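Local coordinates for protein macrolide 2'-phosphotransferase MphH (Brachybacterium faecium, PDB 5UXD) that probably inactivates macrolide antibiotics by transferring a phosphate from a nucleotide to their 2'-hydroxyl group, and binds azithromycin, at residues 195-199 with 214-218; 64-68 with 142-146; 118-124 with 206-211; 127-133 with 247-253. All blocks are in the same frame, centred on the assembly; numbering follows the deposited sequence. Where two conformers were deposited one is given.

Contact 1. Residues 195-199 with 214-218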
loop_
_atom_site.group_PDB
_atom_site.type_symbol
_atom_site.label_atom_id
_atom_site.label_comp_id
_atom_site.label_asym_id
_atom_site.label_seq_id
_atom_site.Cartn_x
_atom_site.Cartn_y
_atom_site.Cartn_z
ATOM N N THR A 195 0.636 -10.261 1.691
ATOM C CA THR A 195 1.080 -9.201 0.795
ATOM C C THR A 195 0.808 -7.830 1.403
ATOM O O THR A 195 -0.084 -7.657 2.238
ATOM C CB THR A 195 0.401 -9.277 -0.588
ATOM O OG1 THR A 195 -1.001 -9.003 -0.466
ATOM C CG2 THR A 195 0.603 -10.659 -1.234
ATOM N N HIS A 196 1.599 -6.852 0.959
ATOM C CA HIS A 196 1.358 -5.450 1.294
ATOM C C HIS A 196 0.204 -4.853 0.480
ATOM O O HIS A 196 -0.696 -4.219 1.045
ATOM C CB HIS A 196 2.636 -4.641 1.079
ATOM C CG HIS A 196 2.486 -3.184 1.397
ATOM N ND1 HIS A 196 1.873 -2.298 0.538
ATOM C CD2 HIS A 196 2.875 -2.459 2.472
ATOM C CE1 HIS A 196 1.880 -1.091 1.073
ATOM N NE2 HIS A 196 2.490 -1.159 2.244
ATOM N N GLY A 197 0.243 -4.995 -0.854
ATOM C CA GLY A 197 -0.849 -4.592 -1.729
ATOM C C GLY A 197 -0.651 -3.292 -2.481
ATOM O O GLY A 197 -1.371 -3.038 -3.457
ATOM N N GLU A 198 0.284 -2.456 -2.055
ATOM C CA GLU A 198 0.502 -1.165 -2.693
ATOM C C GLU A 198 1.972 -0.791 -2.529
ATOM O O GLU A 198 2.326 0.307 -2.092
ATOM C CB GLU A 198 -0.438 -0.107 -2.116
ATOM C CG GLU A 198 -1.250 0.619 -3.181
ATOM C CD GLU A 198 -2.376 1.448 -2.601
ATOM O OE1 GLU A 198 -3.538 0.992 -2.641
ATOM O OE2 GLU A 198 -2.091 2.552 -2.101
ATOM N N LEU A 199 2.850 -1.726 -2.882
ATOM C CA LEU A 199 4.276 -1.565 -2.633
ATOM C C LEU A 199 4.907 -0.849 -3.821
ATOM O O LEU A 199 5.490 -1.450 -4.724
ATOM C CB LEU A 199 4.931 -2.910 -2.358
ATOM C CG LEU A 199 6.247 -2.802 -1.577
ATOM C CD1 LEU A 199 6.054 -2.034 -0.268
ATOM C CD2 LEU A 199 6.823 -4.159 -1.284
ATOM N N VAL A 214 8.776 0.250 5.523
ATOM C CA VAL A 214 7.600 0.139 4.675
ATOM C C VAL A 214 6.390 0.600 5.478
ATOM O O VAL A 214 6.208 0.197 6.638
ATOM C CB VAL A 214 7.420 -1.294 4.136
ATOM C CG1 VAL A 214 6.150 -1.406 3.300
ATOM C CG2 VAL A 214 8.640 -1.680 3.294
ATOM N N LEU A 215 5.586 1.464 4.869
ATOM C CA LEU A 215 4.492 2.149 5.540
ATOM C C LEU A 215 3.156 1.776 4.913
ATOM O O LEU A 215 3.089 1.107 3.875
ATOM C CB LEU A 215 4.673 3.669 5.470
ATOM C CG LEU A 215 6.096 4.214 5.555
ATOM C CD1 LEU A 215 6.139 5.631 5.021
ATOM C CD2 LEU A 215 6.591 4.161 6.993
ATOM N N ASP A 216 2.087 2.244 5.569
ATOM C CA ASP A 216 0.698 2.198 5.096
ATOM C C ASP A 216 0.282 0.776 4.719
ATOM O O ASP A 216 0.126 0.429 3.557
ATOM C CB ASP A 216 0.495 3.174 3.923
ATOM C CG ASP A 216 1.098 4.553 4.219
ATOM O OD1 ASP A 216 0.809 5.160 5.265
ATOM O OD2 ASP A 216 1.855 5.039 3.362
ATOM N N TRP A 217 -0.001 0.028 5.785
ATOM C CA TRP A 217 -0.317 -1.393 5.703
ATOM C C TRP A 217 -1.819 -1.683 5.662
ATOM O O TRP A 217 -2.232 -2.814 5.951
ATOM C CB TRP A 217 0.331 -2.122 6.887
ATOM C CG TRP A 217 1.826 -2.219 6.737
ATOM C CD1 TRP A 217 2.758 -1.327 7.186
ATOM C CD2 TRP A 217 2.549 -3.247 6.057
ATOM N NE1 TRP A 217 4.021 -1.745 6.831
ATOM C CE2 TRP A 217 3.919 -2.921 6.139
ATOM C CE3 TRP A 217 2.176 -4.418 5.404
ATOM C CZ2 TRP A 217 4.913 -3.724 5.592
ATOM C CZ3 TRP A 217 3.162 -5.209 4.843
ATOM C CH2 TRP A 217 4.516 -4.862 4.939
ATOM N N THR A 218 -2.655 -0.700 5.306
ATOM C CA THR A 218 -4.098 -0.968 5.301
ATOM C C THR A 218 -4.544 -1.863 4.144
ATOM O O THR A 218 -5.631 -2.440 4.221
ATOM C CB THR A 218 -4.905 0.339 5.283
ATOM O OG1 THR A 218 -4.484 1.177 4.197
ATOM C CG2 THR A 218 -4.719 1.086 6.602
#
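H196 reaches across to 214-218 and gives its NE2 proton to the backbone O of L215 (2.9 Å) in an almost straight bond, 173° at the hydrogen, lying in the imidazole plane. The same ring makes an edge-to-face pair with W217: H196 CD2 sits over one face of the indole, 3.6 Å from W217 CE3, with the ring planes at 66°. H196 CD2 also rests on V214 CG1 at 3.5 Å, while L199 CD1 lies over the centre of one imidazole face and touches V214 CG1. With CG anti to the backbone N (chi1 180°), the ring is carried across so that NE2 meets L215 O. On its other side ND1 accepts from E198 N at 3.0 Å, again in plane. Further out, W217 NE1 is tied to V214 O, and D228 takes the backbone N-H groups of H196 and G197; the latter has positive phi, which suits glycine. The arrangement recalls protein kinases, where a catalytic-loop histidine holds the metal-binding segment. Here that segment carries D216, which binds magnesium in another structure of this protein, and the loop carries E198, which lines the azithromycin pocket. In-plane bonds at both nitrogens fix the ring's rotation, so the ring is held in one orientation while it bridges the two loops.

Contact 2. Residues 64-68 with 142-146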
loop_
_atom_site.group_PDB
_atom_site.type_symbol
_atom_site.label_atom_id
_atom_site.label_comp_id
_atom_site.label_asym_id
_atom_site.label_seq_id
_atom_site.Cartn_x
_atom_site.Cartn_y
_atom_site.Cartn_z
ATOM N N VAL A 64 -7.338 -3.548 12.631
ATOM C CA VAL A 64 -6.723 -4.622 11.850
ATOM C C VAL A 64 -5.269 -4.293 11.571
ATOM O O VAL A 64 -4.374 -5.133 11.740
ATOM C CB VAL A 64 -7.493 -4.848 10.535
ATOM C CG1 VAL A 64 -6.735 -5.838 9.635
ATOM C CG2 VAL A 64 -8.891 -5.358 10.805
ATOM N N GLU A 65 -5.022 -3.059 11.119
ATOM C CA GLU A 65 -3.670 -2.613 10.810
ATOM C C GLU A 65 -2.775 -2.695 12.037
ATOM O O GLU A 65 -1.611 -3.102 11.941
ATOM C CB GLU A 65 -3.715 -1.186 10.262
ATOM C CG GLU A 65 -2.347 -0.563 10.023
ATOM C CD GLU A 65 -2.437 0.858 9.519
ATOM O OE1 GLU A 65 -3.467 1.524 9.778
ATOM O OE2 GLU A 65 -1.476 1.313 8.867
ATOM N N GLY A 66 -3.307 -2.339 13.206
ATOM C CA GLY A 66 -2.516 -2.439 14.420
ATOM C C GLY A 66 -2.140 -3.869 14.745
ATOM O O GLY A 66 -1.006 -4.147 15.141
ATOM N N ARG A 67 -3.085 -4.796 14.587
ATOM C CA ARG A 67 -2.775 -6.196 14.840
ATOM C C ARG A 67 -1.756 -6.711 13.836
ATOM O O ARG A 67 -0.850 -7.470 14.193
ATOM C CB ARG A 67 -4.051 -7.041 14.797
ATOM C CG ARG A 67 -4.967 -6.848 16.010
ATOM C CD ARG A 67 -6.106 -7.882 16.049
ATOM N NE ARG A 67 -7.099 -7.661 14.996
ATOM C CZ ARG A 67 -8.173 -6.883 15.108
ATOM N NH1 ARG A 67 -8.408 -6.211 16.225
ATOM N NH2 ARG A 67 -9.010 -6.760 14.086
ATOM N N LEU A 68 -1.882 -6.296 12.576
ATOM C CA LEU A 68 -0.924 -6.714 11.562
ATOM C C LEU A 68 0.477 -6.203 11.883
ATOM O O LEU A 68 1.452 -6.963 11.842
ATOM C CB LEU A 68 -1.386 -6.228 10.196
ATOM C CG LEU A 68 -0.412 -6.590 9.093
ATOM C CD1 LEU A 68 -0.434 -8.086 8.881
ATOM C CD2 LEU A 68 -0.823 -5.852 7.867
ATOM N N ALA A 142 -5.114 -14.286 11.351
ATOM C CA ALA A 142 -5.719 -13.987 12.648
ATOM C C ALA A 142 -5.869 -12.489 12.896
ATOM O O ALA A 142 -6.653 -12.099 13.766
ATOM C CB ALA A 142 -4.906 -14.623 13.782
ATOM N N THR A 143 -5.158 -11.642 12.143
ATOM C CA THR A 143 -5.270 -10.199 12.334
ATOM C C THR A 143 -6.593 -9.638 11.821
ATOM O O THR A 143 -6.986 -8.534 12.226
ATOM C CB THR A 143 -4.124 -9.481 11.630
ATOM O OG1 THR A 143 -4.334 -9.537 10.215
ATOM C CG2 THR A 143 -2.787 -10.122 11.971
ATOM N N GLY A 144 -7.280 -10.359 10.935
ATOM C CA GLY A 144 -8.527 -9.896 10.352
ATOM C C GLY A 144 -8.434 -9.469 8.901
ATOM O O GLY A 144 -9.465 -9.130 8.304
ATOM N N ILE A 145 -7.238 -9.483 8.308
ATOM C CA ILE A 145 -7.114 -9.135 6.900
ATOM C C ILE A 145 -7.817 -10.179 6.035
ATOM O O ILE A 145 -8.055 -11.325 6.445
ATOM C CB ILE A 145 -5.636 -8.992 6.505
ATOM C CG1 ILE A 145 -4.905 -10.323 6.698
ATOM C CG2 ILE A 145 -4.970 -7.888 7.310
ATOM C CD1 ILE A 145 -3.451 -10.306 6.190
ATOM N N GLU A 146 -8.158 -9.763 4.817
ATOM C CA GLU A 146 -8.737 -10.668 3.833
ATOM C C GLU A 146 -7.751 -11.771 3.480
ATOM O O GLU A 146 -6.536 -11.570 3.473
ATOM C CB GLU A 146 -9.122 -9.903 2.569
ATOM C CG GLU A 146 -10.400 -9.087 2.687
ATOM C CD GLU A 146 -11.645 -9.945 2.842
ATOM O OE1 GLU A 146 -12.417 -10.044 1.864
ATOM O OE2 GLU A 146 -11.860 -10.502 3.943
#
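R67 clasps the carbonyl of T143 side-on, both NE and NH2 donating to the one oxygen. The NE bond, to T143 O at 2.9 Å, is fairly straight (161°); the NH2 bond to that same T143 O is longer, 3.3 Å, and more bent. The oxygen lies close to the guanidinium plane, yet both nitrogens approach it from the same face of the carbonyl. A bend at chi3 (-70°) folds the arginine back to bring this edge onto the loop, which its long, flexible chain allows. The hydroxyl of T143 turns inward along its own chain: it bonds to A140 O and receives a weak bond from I145 N. Helix 59-72 probably corresponds to the helix that carries the conserved glutamate in the small lobe of protein kinases, consistent with the long, weak ion pair of E65 with R51, which contacts GDP in another structure of the protein; 142-146 belongs to the helical part of the fold that follows. Nonpolar contact completes the join. V64 CG1 meets I145 CG2 at 3.6 Å, beta-branched side chains giving broad surfaces close to their backbones, and the methyl CG2 of T143 lies 3.9 Å from L68 CA. Between T143 and I145, G144, with phi 107°, turns the chain out of the preceding helix; it passes close beside V64 and R67, where glycine takes up little room.

Contact 3. Residues 118-124 with 206-211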
loop_
_atom_site.group_PDB
_atom_site.type_symbol
_atom_site.label_atom_id
_atom_site.label_comp_id
_atom_site.label_asym_id
_atom_site.label_seq_id
_atom_site.Cartn_x
_atom_site.Cartn_y
_atom_site.Cartn_z
ATOM N N SER A 118 17.477 1.454 -10.781
ATOM C CA SER A 118 18.542 1.162 -9.823
ATOM C C SER A 118 18.613 -0.329 -9.511
ATOM O O SER A 118 17.611 -0.936 -9.134
ATOM C CB SER A 118 18.306 1.938 -8.527
ATOM O OG SER A 118 19.077 1.413 -7.456
ATOM N N THR A 119 19.806 -0.920 -9.641
ATOM C CA THR A 119 19.964 -2.305 -9.186
ATOM C C THR A 119 19.932 -2.410 -7.667
ATOM O O THR A 119 19.524 -3.447 -7.128
ATOM C CB THR A 119 21.272 -2.892 -9.694
ATOM O OG1 THR A 119 22.331 -1.970 -9.421
ATOM C CG2 THR A 119 21.203 -3.156 -11.193
ATOM N N VAL A 120 20.367 -1.367 -6.961
ATOM C CA VAL A 120 20.344 -1.403 -5.497
ATOM C C VAL A 120 18.910 -1.496 -4.992
ATOM O O VAL A 120 18.590 -2.338 -4.144
ATOM C CB VAL A 120 21.079 -0.183 -4.914
ATOM C CG1 VAL A 120 20.846 -0.092 -3.418
ATOM C CG2 VAL A 120 22.572 -0.290 -5.196
ATOM N N TYR A 121 18.017 -0.646 -5.517
ATOM C CA TYR A 121 16.612 -0.699 -5.111
ATOM C C TYR A 121 15.968 -2.022 -5.510
ATOM O O TYR A 121 15.172 -2.591 -4.750
ATOM C CB TYR A 121 15.830 0.467 -5.725
ATOM C CG TYR A 121 14.402 0.552 -5.222
ATOM C CD1 TYR A 121 14.107 1.231 -4.048
ATOM C CD2 TYR A 121 13.353 -0.060 -5.918
ATOM C CE1 TYR A 121 12.813 1.315 -3.574
ATOM C CE2 TYR A 121 12.053 0.012 -5.447
ATOM C CZ TYR A 121 11.793 0.711 -4.272
ATOM O OH TYR A 121 10.510 0.803 -3.788
ATOM N N ALA A 122 16.267 -2.501 -6.717
ATOM C CA ALA A 122 15.725 -3.780 -7.174
ATOM C C ALA A 122 16.088 -4.904 -6.208
ATOM O O ALA A 122 15.220 -5.693 -5.809
ATOM C CB ALA A 122 16.230 -4.095 -8.589
ATOM N N ARG A 123 17.365 -4.984 -5.801
ATOM C CA ARG A 123 17.732 -6.052 -4.868
ATOM C C ARG A 123 17.127 -5.837 -3.487
ATOM O O ARG A 123 16.725 -6.805 -2.826
ATOM C CB ARG A 123 19.256 -6.191 -4.752
ATOM C CG ARG A 123 19.906 -6.656 -6.026
ATOM C CD ARG A 123 21.403 -6.810 -5.886
ATOM N NE ARG A 123 22.092 -5.648 -6.432
ATOM C CZ ARG A 123 22.745 -4.756 -5.698
ATOM N NH1 ARG A 123 22.827 -4.899 -4.379
ATOM N NH2 ARG A 123 23.346 -3.735 -6.287
ATOM N N SER A 124 17.043 -4.587 -3.026
ATOM C CA SER A 124 16.425 -4.318 -1.735
ATOM C C SER A 124 14.952 -4.705 -1.743
ATOM O O SER A 124 14.464 -5.358 -0.812
ATOM C CB SER A 124 16.604 -2.839 -1.381
ATOM O OG SER A 124 15.934 -2.519 -0.181
ATOM N N VAL A 206 13.629 5.186 2.079
ATOM C CA VAL A 206 14.867 4.728 1.471
ATOM C C VAL A 206 16.048 5.447 2.098
ATOM O O VAL A 206 15.962 6.606 2.522
ATOM C CB VAL A 206 14.883 4.916 -0.066
ATOM C CG1 VAL A 206 13.902 3.954 -0.739
ATOM C CG2 VAL A 206 14.580 6.356 -0.437
ATOM N N GLU A 207 17.157 4.721 2.174
ATOM C CA GLU A 207 18.448 5.273 2.559
ATOM C C GLU A 207 19.494 4.639 1.654
ATOM O O GLU A 207 19.612 3.410 1.621
ATOM C CB GLU A 207 18.757 4.994 4.035
ATOM C CG GLU A 207 17.806 5.680 5.023
ATOM C CD GLU A 207 18.278 5.584 6.467
ATOM O OE1 GLU A 207 19.154 4.745 6.759
ATOM O OE2 GLU A 207 17.779 6.355 7.313
ATOM N N ASP A 208 20.233 5.467 0.913
ATOM C CA ASP A 208 21.225 4.984 -0.049
ATOM C C ASP A 208 20.602 4.002 -1.041
ATOM O O ASP A 208 21.181 2.964 -1.367
ATOM C CB ASP A 208 22.423 4.357 0.663
ATOM C CG ASP A 208 23.258 5.383 1.409
ATOM O OD1 ASP A 208 23.200 6.574 1.040
ATOM O OD2 ASP A 208 23.981 4.999 2.352
ATOM N N GLU A 209 19.401 4.337 -1.518
ATOM C CA GLU A 209 18.623 3.584 -2.502
ATOM C C GLU A 209 18.169 2.220 -1.991
ATOM O O GLU A 209 17.678 1.396 -2.779
ATOM C CB GLU A 209 19.379 3.432 -3.832
ATOM C CG GLU A 209 20.141 4.689 -4.253
ATOM C CD GLU A 209 20.454 4.743 -5.742
ATOM O OE1 GLU A 209 20.731 5.854 -6.243
ATOM O OE2 GLU A 209 20.423 3.686 -6.415
ATOM N N ARG A 210 18.290 1.963 -0.693
ATOM C CA ARG A 210 17.795 0.737 -0.086
ATOM C C ARG A 210 16.568 1.050 0.754
ATOM O O ARG A 210 16.485 2.116 1.373
ATOM C CB ARG A 210 18.865 0.072 0.789
ATOM C CG ARG A 210 20.062 -0.421 -0.002
ATOM C CD ARG A 210 21.036 -1.226 0.835
ATOM N NE ARG A 210 22.198 -1.596 0.033
ATOM C CZ ARG A 210 23.263 -0.818 -0.133
ATOM N NH1 ARG A 210 23.319 0.371 0.457
ATOM N NH2 ARG A 210 24.273 -1.226 -0.890
ATOM N N ILE A 211 15.622 0.117 0.768
ATOM C CA ILE A 211 14.432 0.264 1.595
ATOM C C ILE A 211 14.818 0.059 3.050
ATOM O O ILE A 211 15.449 -0.945 3.408
ATOM C CB ILE A 211 13.352 -0.738 1.168
ATOM C CG1 ILE A 211 12.896 -0.465 -0.263
ATOM C CG2 ILE A 211 12.164 -0.699 2.129
ATOM C CD1 ILE A 211 11.968 -1.555 -0.803
HETATM O O HOH W 1 20.239 -3.397 -2.006
HETATM O O HOH W 2 17.258 -3.538 2.026
#
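S118 and S124, one turn and a half apart on the helix side, each satisfy a polar group of the hairpin 206-211. S118 OG donates to E209 OE2 at 2.8 Å, nearly along the carboxylate's C-O axis, and accepts from Y121 N at 3.0 Å in a 175° bond. S118 is thus the N-cap of helix 119-133, a place suited to a short hydroxyl side chain. S124, with chi1 of 176°, turns OG outward to accept the N-H of I211 (OG to I211 N, 2.8 Å); a water beside it bonds to S124 OG and weakly to I211 O. A second water donates to V120 O at 2.9 Å and accepts weakly from R210 NE. E209 O meets Y121 CA in a CA-H...O contact at 3.3 Å, at the type I' turn from E207 to R210. Between these polar points V120 CG1 presses on R210 CG and lies over one guanidinium face, while Y121 CE1 touches I211 CG1 at 3.8 Å and V206 CG1. The hairpin joins strands 204-207 and 210-214, the latter outermost in its sheet. The start of helix 119-133 thus packs between this edge and helix 238-250, against which A122 lies, while Y121 also touches H232 of helix 230-235.

Contact 4. Residues 127-133 with 247-253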
loop_
_atom_site.group_PDB
_atom_site.type_symbol
_atom_site.label_atom_id
_atom_site.label_comp_id
_atom_site.label_asym_id
_atom_site.label_seq_id
_atom_site.Cartn_x
_atom_site.Cartn_y
_atom_site.Cartn_z
ATOM N N SER A 127 14.409 -8.476 -1.707
ATOM C CA SER A 127 14.722 -9.024 -0.390
ATOM C C SER A 127 13.600 -8.750 0.606
ATOM O O SER A 127 13.204 -9.644 1.369
ATOM C CB SER A 127 16.045 -8.445 0.121
ATOM O OG SER A 127 17.145 -8.922 -0.638
ATOM N N VAL A 128 13.083 -7.520 0.626
ATOM C CA VAL A 128 12.009 -7.223 1.576
ATOM C C VAL A 128 10.770 -8.043 1.247
ATOM O O VAL A 128 10.131 -8.621 2.139
ATOM C CB VAL A 128 11.705 -5.708 1.593
ATOM C CG1 VAL A 128 10.391 -5.421 2.322
ATOM C CG2 VAL A 128 12.846 -4.954 2.248
ATOM N N VAL A 129 10.445 -8.191 -0.041
ATOM C CA VAL A 129 9.207 -8.871 -0.402
ATOM C C VAL A 129 9.309 -10.356 -0.059
ATOM O O VAL A 129 8.342 -10.962 0.423
ATOM C CB VAL A 129 8.874 -8.613 -1.885
ATOM C CG1 VAL A 129 7.650 -9.399 -2.320
ATOM C CG2 VAL A 129 8.640 -7.112 -2.111
ATOM N N ALA A 130 10.494 -10.948 -0.236
ATOM C CA ALA A 130 10.661 -12.353 0.142
ATOM C C ALA A 130 10.475 -12.547 1.645
ATOM O O ALA A 130 9.875 -13.540 2.082
ATOM C CB ALA A 130 12.029 -12.868 -0.302
ATOM N N GLN A 131 10.985 -11.606 2.453
ATOM C CA GLN A 131 10.799 -11.687 3.901
ATOM C C GLN A 131 9.332 -11.528 4.271
ATOM O O GLN A 131 8.816 -12.266 5.121
ATOM C CB GLN A 131 11.639 -10.620 4.617
ATOM C CG GLN A 131 12.816 -11.180 5.401
ATOM C CD GLN A 131 13.227 -10.304 6.584
ATOM O OE1 GLN A 131 13.115 -9.080 6.536
ATOM N NE2 GLN A 131 13.710 -10.937 7.649
ATOM N N LEU A 132 8.646 -10.571 3.645
ATOM C CA LEU A 132 7.218 -10.402 3.897
ATOM C C LEU A 132 6.443 -11.652 3.497
ATOM O O LEU A 132 5.565 -12.118 4.232
ATOM C CB LEU A 132 6.698 -9.179 3.141
ATOM C CG LEU A 132 5.191 -8.949 3.273
ATOM C CD1 LEU A 132 4.808 -8.591 4.698
ATOM C CD2 LEU A 132 4.672 -7.915 2.290
ATOM N N HIS A 133 6.760 -12.211 2.326
ATOM C CA HIS A 133 6.012 -13.350 1.815
ATOM C C HIS A 133 6.323 -14.637 2.562
ATOM O O HIS A 133 5.584 -15.617 2.405
ATOM C CB HIS A 133 6.294 -13.510 0.323
ATOM C CG HIS A 133 5.682 -12.427 -0.512
ATOM N ND1 HIS A 133 5.637 -12.477 -1.889
ATOM C CD2 HIS A 133 5.071 -11.269 -0.157
ATOM C CE1 HIS A 133 5.026 -11.399 -2.345
ATOM N NE2 HIS A 133 4.675 -10.648 -1.313
ATOM N N ALA A 247 16.744 -11.604 -6.369
ATOM C CA ALA A 247 16.779 -11.370 -4.928
ATOM C C ALA A 247 15.548 -11.962 -4.241
ATOM O O ALA A 247 15.651 -12.518 -3.140
ATOM C CB ALA A 247 16.901 -9.863 -4.648
ATOM N N TYR A 248 14.382 -11.887 -4.890
ATOM C CA TYR A 248 13.175 -12.506 -4.339
ATOM C C TYR A 248 13.364 -14.012 -4.150
ATOM O O TYR A 248 13.059 -14.565 -3.085
ATOM C CB TYR A 248 11.993 -12.220 -5.273
ATOM C CG TYR A 248 10.648 -12.719 -4.812
ATOM C CD1 TYR A 248 10.118 -12.328 -3.584
ATOM C CD2 TYR A 248 9.890 -13.556 -5.621
ATOM C CE1 TYR A 248 8.870 -12.775 -3.167
ATOM C CE2 TYR A 248 8.652 -14.007 -5.223
ATOM C CZ TYR A 248 8.140 -13.611 -3.997
ATOM O OH TYR A 248 6.899 -14.051 -3.607
ATOM N N ALA A 249 13.844 -14.697 -5.184
ATOM C CA ALA A 249 14.062 -16.142 -5.071
ATOM C C ALA A 249 15.165 -16.456 -4.069
ATOM O O ALA A 249 15.068 -17.427 -3.307
ATOM C CB ALA A 249 14.391 -16.723 -6.443
ATOM N N GLU A 250 16.210 -15.634 -4.031
ATOM C CA GLU A 250 17.266 -15.843 -3.048
ATOM C C GLU A 250 16.727 -15.783 -1.621
ATOM O O GLU A 250 17.249 -16.465 -0.735
ATOM C CB GLU A 250 18.386 -14.822 -3.260
ATOM C CG GLU A 250 19.276 -15.142 -4.457
ATOM C CD GLU A 250 20.279 -14.040 -4.792
ATOM O OE1 GLU A 250 20.274 -12.985 -4.123
ATOM O OE2 GLU A 250 21.070 -14.236 -5.737
ATOM N N GLY A 251 15.675 -15.005 -1.385
ATOM C CA GLY A 251 15.052 -14.936 -0.078
ATOM C C GLY A 251 13.989 -15.974 0.215
ATOM O O GLY A 251 13.355 -15.914 1.276
ATOM N N GLY A 252 13.775 -16.940 -0.683
ATOM C CA GLY A 252 12.735 -17.930 -0.505
ATOM C C GLY A 252 11.474 -17.679 -1.309
ATOM O O GLY A 252 10.550 -18.498 -1.240
ATOM N N GLY A 253 11.407 -16.568 -2.047
ATOM C CA GLY A 253 10.274 -16.324 -2.923
ATOM C C GLY A 253 10.202 -17.333 -4.053
ATOM O O GLY A 253 11.217 -17.862 -4.509
HETATM O O HOH W 3 17.421 -11.639 -1.309
#
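H133 and Y248 meet with their rings almost perpendicular, at 89°, and the phenol oxygen comes in at the imidazole edge: Y248 OH lies in the histidine plane, 2.6 Å from H133 ND1, in a short hydrogen bond. Y248 can reach this far because its CG lies opposite its backbone nitrogen (chi1 -177°), which sends the ring across to helix 119-133. There V129 CG1 fills the angle between the rings, over one face of H133 and 3.7 Å from Y248 CE1. The edge of the phenol ring runs along the backbone near A130 N, and G253 CA stands 3.5 Å above the middle of one of its faces. A130 is small enough to let the helix end come close: its CB is 3.4 Å from Y248 O and 3.7 Å from G251 CA. That end is a Schellman motif, G253 N bonding to Y248 O and G252 N to A249 O, with G252 at positive phi; the glycines G251 and G253 let the backbone lie close against A130 and the Y248 ring. Through NE2, H133 bonds to D228 OD2, the carboxylate that also takes H196 N. Both imidazole nitrogens thus have partners, and the nearby carboxylate would probably polarise the ring.

Overall arrangement
From the N terminus, helix 59-72 opens contact 2, then helix 119-133 opens contact 3 and, two turns on, contact 4. Contact 2 closes first, at 142-146, so it crosses both and ties the helix of the small lobe to the helical part. Contact 1 opens at 195-199, contact 3 closes at hairpin 206-211, and contact 1 closes just beyond it; those two cross. Contact 4 closes last, at the end of helix 238-250, enclosing contact 1 and crossing contact 3. Contact 1 is central: W217 packs beside L68 of contact 2, and H196 and W217 touch L132 of contact 4. Contacts 2 and 3 lie far apart, their centres about 28 Å from each other.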